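Amidase, hydantoinase/carbamoylase family (Paraburkholderia phymatum, PDB 6C0D) probably hydrolyses the carbamoyl group of N-carbamoyl-L-amino acids, as a zinc-binding member of the peptidase M20 family that works as a homodimer. Local coordinates at residues L84-H89 with A191-H196; Q223-G228 with R323-A328. One frame throughout, in Å; residues are numbered along the deposited sequence. Where two conformers were deposited one is given.

Contact 1 (L84-H89 with A191-H196). With ZN (zinc ion), chain B.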
# COMPACT_ATOMS: atom_id res chain seq x y z
N LEU A 84 48.15 -4.09 10.09
CA LEU A 84 46.96 -4.37 9.31
C LEU A 84 45.81 -4.66 10.28
O LEU A 84 45.95 -5.50 11.16
CB LEU A 84 47.21 -5.58 8.40
CG LEU A 84 45.98 -6.23 7.75
CD1 LEU A 84 45.38 -5.26 6.75
CD2 LEU A 84 46.43 -7.51 7.04
N VAL A 85 44.68 -3.98 10.10
CA VAL A 85 43.48 -4.21 10.91
C VAL A 85 42.53 -5.10 10.12
O VAL A 85 42.24 -4.81 8.95
CB VAL A 85 42.80 -2.87 11.28
CG1 VAL A 85 41.57 -3.11 12.18
CG2 VAL A 85 43.78 -1.89 11.93
N ILE A 86 42.07 -6.19 10.72
CA ILE A 86 41.11 -7.08 10.06
C ILE A 86 39.89 -7.18 10.96
O ILE A 86 40.02 -7.45 12.16
CB ILE A 86 41.69 -8.49 9.81
CG1 ILE A 86 43.08 -8.39 9.18
CG2 ILE A 86 40.70 -9.31 8.95
CD1 ILE A 86 43.78 -9.74 9.04
N GLY A 87 38.71 -7.00 10.39
CA GLY A 87 37.55 -7.14 11.25
C GLY A 87 36.24 -7.02 10.51
O GLY A 87 36.20 -7.06 9.28
N SER A 88 35.18 -6.90 11.29
CA SER A 88 33.83 -6.69 10.79
C SER A 88 32.98 -6.33 12.00
O SER A 88 33.47 -5.62 12.88
CB SER A 88 33.30 -7.94 10.07
OG SER A 88 32.10 -7.64 9.37
N HIS A 89 31.73 -6.80 12.06
CA HIS A 89 30.86 -6.54 13.21
C HIS A 89 30.31 -7.86 13.72
O HIS A 89 30.22 -8.84 12.99
CB HIS A 89 29.70 -5.61 12.82
CG HIS A 89 28.83 -6.17 11.73
ND1 HIS A 89 27.62 -6.78 11.97
CD2 HIS A 89 29.03 -6.24 10.39
CE1 HIS A 89 27.09 -7.17 10.83
NE2 HIS A 89 27.92 -6.86 9.85
N ALA A 191 46.30 -0.24 6.94
CA ALA A 191 45.41 -0.93 6.01
C ALA A 191 44.33 -1.63 6.80
O ALA A 191 44.54 -2.01 7.95
CB ALA A 191 46.17 -1.95 5.16
N TYR A 192 43.16 -1.80 6.17
CA TYR A 192 42.01 -2.47 6.78
C TYR A 192 41.46 -3.50 5.80
O TYR A 192 41.26 -3.18 4.63
CB TYR A 192 40.92 -1.44 7.16
CG TYR A 192 39.63 -2.05 7.65
CD1 TYR A 192 38.46 -1.99 6.89
CD2 TYR A 192 39.57 -2.68 8.89
CE1 TYR A 192 37.27 -2.56 7.36
CE2 TYR A 192 38.40 -3.27 9.36
CZ TYR A 192 37.24 -3.18 8.58
OH TYR A 192 36.08 -3.73 9.06
N LEU A 193 41.21 -4.73 6.28
CA LEU A 193 40.60 -5.78 5.46
C LEU A 193 39.32 -6.25 6.14
O LEU A 193 39.36 -6.65 7.31
CB LEU A 193 41.58 -6.95 5.30
CG LEU A 193 41.02 -8.32 4.85
CD1 LEU A 193 40.34 -8.24 3.48
CD2 LEU A 193 42.14 -9.37 4.86
N GLU A 194 38.19 -6.21 5.43
CA GLU A 194 36.93 -6.73 5.97
C GLU A 194 36.41 -7.88 5.11
O GLU A 194 35.79 -7.65 4.06
CB GLU A 194 35.86 -5.63 6.06
CG GLU A 194 34.55 -6.20 6.68
CD GLU A 194 33.61 -5.13 7.20
OE1 GLU A 194 33.96 -3.93 7.17
OE2 GLU A 194 32.51 -5.51 7.67
N PRO A 195 36.57 -9.13 5.54
CA PRO A 195 35.87 -10.23 4.85
C PRO A 195 34.40 -10.20 5.21
O PRO A 195 34.02 -9.82 6.32
CB PRO A 195 36.54 -11.50 5.43
CG PRO A 195 37.79 -10.99 6.21
CD PRO A 195 37.37 -9.62 6.67
N HIS A 196 33.54 -10.60 4.27
CA HIS A 196 32.10 -10.59 4.53
C HIS A 196 31.41 -11.60 3.62
O HIS A 196 31.88 -11.86 2.51
CB HIS A 196 31.55 -9.17 4.30
CG HIS A 196 30.27 -8.86 5.03
ND1 HIS A 196 29.05 -9.34 4.62
CD2 HIS A 196 30.03 -8.09 6.12
CE1 HIS A 196 28.10 -8.90 5.44
NE2 HIS A 196 28.68 -8.15 6.36
ZN ZN B . 27.50 -7.15 7.86
O HOH W 1 32.02 -10.18 8.01
O HOH W 2 25.69 -6.26 7.25
O HOH W 3 28.64 -5.34 7.16
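The imidazole rings of His89 and His196 approach each other edge-on, with their planes 34° apart and a zinc ion between their near edges. Each ring turns NE2 to the metal, and His89 NE2 and His196 NE2 stand 3.8 Å apart as two ligands of one ion, which Asp100 and two waters also bind. The far nitrogen of the His89 ring, ND1, is hydrogen-bonded to the backbone oxygen of Asp91, so that the ring is held at both nitrogens, by the zinc and by Asp91 O. The backbone N of Glu194 lies above one face of the Tyr192 ring near its border, while Val85 CG1 and Glu194 OE1 lie at its edge in the ring plane; Val85 CG1 is 3.9 Å from Tyr192 CD2.

These groups stand on two neighbouring parallel strands in the core of the M20 catalytic domain, whose metal ligands sit at and beyond the C-terminal ends of central strands. Val85 N bonds to Ala191 O, Leu193 N to Val85 O (2.9 Å), and Gly87 N to Leu193 O (3.2 Å). On the face opposite Tyr192, Ile86 CG2 packs against Pro195 CD at 4.0 Å, and Leu84 CD1 reaches Ala191 CB at 3.8 Å.

Nearer the metal, the extended Glu194 side chain, with CG anti to the backbone N (chi1 -178°), runs past Gly87 O to place its carboxylate between two hydroxyls. Ser88 OG donates to Glu194 OE2 at 2.8 Å, on the anti side and 35° out of plane; Tyr192 OH donates to Glu194 OE1 from above the carboxylate plane. Trp131 NE1 is a further hydrogen-bond partner of Tyr192 OH. A water links Ser88 OG to Pro195 O, donating to both, 2.6 Å from the latter.

Contact 2 (Q223-G228 with R323-A328); sequences QLRFIG and RAELIA
Arg225 and Ile327 cross obliquely on one face of an antiparallel strand pair, the methyl CD1 of Ile327 sitting over the centre of the Arg225 guanidinium. The arginine reaches this place with a chain stretched out from CG to NE, which carries the guanidinium diagonally from its own partner Glu325 toward the next residue on that face. Beside it, Arg225 and Glu325 point the same way with their flat groups steeply inclined, at 77°, and their salt bridge is long: Arg225 NH1 is 3.7 Å from Glu325 OE1. The other carboxylate oxygen is engaged within its own strand, where Arg323 NH1 donates to Glu325 OE2 at 3.3 Å from above the carboxylate plane. Glu325 thus links two arginines in one salt-bridge network, though both arginines have a second conformer and their contacts belong to the one described, so the network is probably only partly occupied.

Arg323 bends at its third torsion (chi3 54°), and this turns the guanidinium so that it lies alongside Ile227, whose CD1 sits over one face, off-centre, with Ile227 CD1 3.7 Å from Arg323 NH2. Beneath these side chains, Gln223, Arg225 and Ile227 each form a hydrogen-bonded pair, with Ile327, Glu325 and Arg323 respectively.

The intervening residues face the other way and are apolar: Leu224 CD1 meets Leu326 CD1 at 4.1 Å, and Phe226 CE2 meets Ala324 CB at 4.0 Å. Two helices cover this apolar side. Helix 299-317 packs on Leu224, Ala324 and Leu326, and helix 244-262 takes Phe226, whose ring meets that of Phe251; strand 283-296 bonds to the other edge of strand 210-227.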
# COMPACT_ATOMS: atom_id res chain seq x y z
N GLN A 223 10.99 9.73 -1.76
CA GLN A 223 9.55 9.52 -1.85
C GLN A 223 9.05 10.34 -3.03
O GLN A 223 9.49 11.47 -3.26
CB GLN A 223 8.81 9.98 -0.60
CG GLN A 223 8.98 9.13 0.62
CD GLN A 223 8.03 9.57 1.72
OE1 GLN A 223 7.11 10.36 1.48
NE2 GLN A 223 8.26 9.07 2.93
N LEU A 224 8.12 9.77 -3.77
CA LEU A 224 7.49 10.47 -4.87
C LEU A 224 5.99 10.46 -4.61
O LEU A 224 5.37 9.39 -4.56
CB LEU A 224 7.83 9.82 -6.20
CG LEU A 224 7.31 10.52 -7.44
CD1 LEU A 224 7.87 11.94 -7.56
CD2 LEU A 224 7.74 9.69 -8.59
N ARG A 225 5.42 11.65 -4.41
CA ARG A 225 4.01 11.83 -4.11
C ARG A 225 3.26 12.28 -5.35
O ARG A 225 3.78 13.07 -6.14
CB ARG A 225 3.80 12.87 -3.00
CG ARG A 225 4.32 12.49 -1.63
CD ARG A 225 4.03 13.61 -0.63
NE ARG A 225 4.55 13.31 0.70
CZ ARG A 225 4.83 14.23 1.62
NH1 ARG A 225 4.65 15.52 1.35
NH2 ARG A 225 5.30 13.87 2.81
N PHE A 226 2.02 11.82 -5.48
CA PHE A 226 1.13 12.18 -6.58
C PHE A 226 -0.14 12.74 -5.98
O PHE A 226 -0.73 12.12 -5.09
CB PHE A 226 0.85 10.97 -7.47
CG PHE A 226 2.08 10.47 -8.15
CD1 PHE A 226 2.94 9.60 -7.49
CD2 PHE A 226 2.43 10.94 -9.40
CE1 PHE A 226 4.12 9.16 -8.09
CE2 PHE A 226 3.61 10.51 -10.02
CZ PHE A 226 4.46 9.62 -9.35
N ILE A 227 -0.53 13.94 -6.42
CA ILE A 227 -1.67 14.63 -5.85
C ILE A 227 -2.69 14.79 -6.95
O ILE A 227 -2.49 15.58 -7.88
CB ILE A 227 -1.30 15.98 -5.24
CG1 ILE A 227 -0.27 15.82 -4.10
CG2 ILE A 227 -2.55 16.65 -4.70
CD1 ILE A 227 1.17 15.79 -4.57
N GLY A 228 -3.78 14.04 -6.85
CA GLY A 228 -4.87 14.13 -7.79
C GLY A 228 -6.15 14.52 -7.08
O GLY A 228 -6.16 15.45 -6.28
N ARG A 323 -0.43 16.16 -10.04
CA ARG A 323 0.88 16.76 -9.76
C ARG A 323 1.80 15.75 -9.09
O ARG A 323 1.38 14.97 -8.24
CB ARG A 323 0.73 17.98 -8.86
CG ARG A 323 2.06 18.64 -8.49
CD ARG A 323 1.84 19.96 -7.77
NE ARG A 323 0.96 19.82 -6.61
CZ ARG A 323 1.39 19.57 -5.37
NH1 ARG A 323 2.68 19.44 -5.13
NH2 ARG A 323 0.52 19.46 -4.38
N ALA A 324 3.08 15.77 -9.48
CA ALA A 324 4.12 14.94 -8.88
C ALA A 324 5.04 15.77 -7.99
O ALA A 324 5.34 16.93 -8.30
CB ALA A 324 4.96 14.24 -9.96
N GLU A 325 5.50 15.17 -6.90
CA GLU A 325 6.29 15.90 -5.91
C GLU A 325 7.39 14.99 -5.39
O GLU A 325 7.10 13.94 -4.81
CB GLU A 325 5.40 16.39 -4.77
CG GLU A 325 6.14 17.15 -3.70
CD GLU A 325 5.23 17.49 -2.54
OE1 GLU A 325 5.74 17.66 -1.41
OE2 GLU A 325 4.00 17.58 -2.77
N LEU A 326 8.64 15.39 -5.59
CA LEU A 326 9.79 14.56 -5.24
C LEU A 326 10.37 15.02 -3.91
O LEU A 326 10.63 16.21 -3.73
CB LEU A 326 10.85 14.64 -6.34
CG LEU A 326 12.09 13.76 -6.21
CD1 LEU A 326 11.74 12.32 -6.42
CD2 LEU A 326 13.13 14.22 -7.22
N ILE A 327 10.60 14.07 -3.00
CA ILE A 327 11.12 14.38 -1.67
C ILE A 327 12.38 13.55 -1.44
O ILE A 327 12.31 12.31 -1.42
CB ILE A 327 10.09 14.11 -0.57
CG1 ILE A 327 8.81 14.88 -0.87
CG2 ILE A 327 10.65 14.51 0.78
CD1 ILE A 327 7.61 14.30 -0.21
N ALA A 328 13.51 14.21 -1.25
CA ALA A 328 14.74 13.48 -0.96
C ALA A 328 14.70 12.97 0.48
O ALA A 328 14.23 13.66 1.38
CB ALA A 328 15.96 14.38 -1.16

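In the fold
Both strands of contact 1 come earlier in the chain than those of contact 2, and the chain's centre lies between the two regions, with about 41 Å between centres and about 26 Å between nearest atoms. Contact 1 joins parallel strands 83-88 and 189-198 at the zinc site; contact 2 joins strands 210-227 and 323-328 antiparallel, well away from the zinc site. This division is consistent with the two-domain plan of M20 enzymes, a metal-binding catalytic domain and a smaller satellite domain. Strand 378-384 pairs in parallel with 189-198 and antiparallel with 210-227, so the long, interrupted strand 210-227 reaches from the neighbourhood of the catalytic strands out to contact 2.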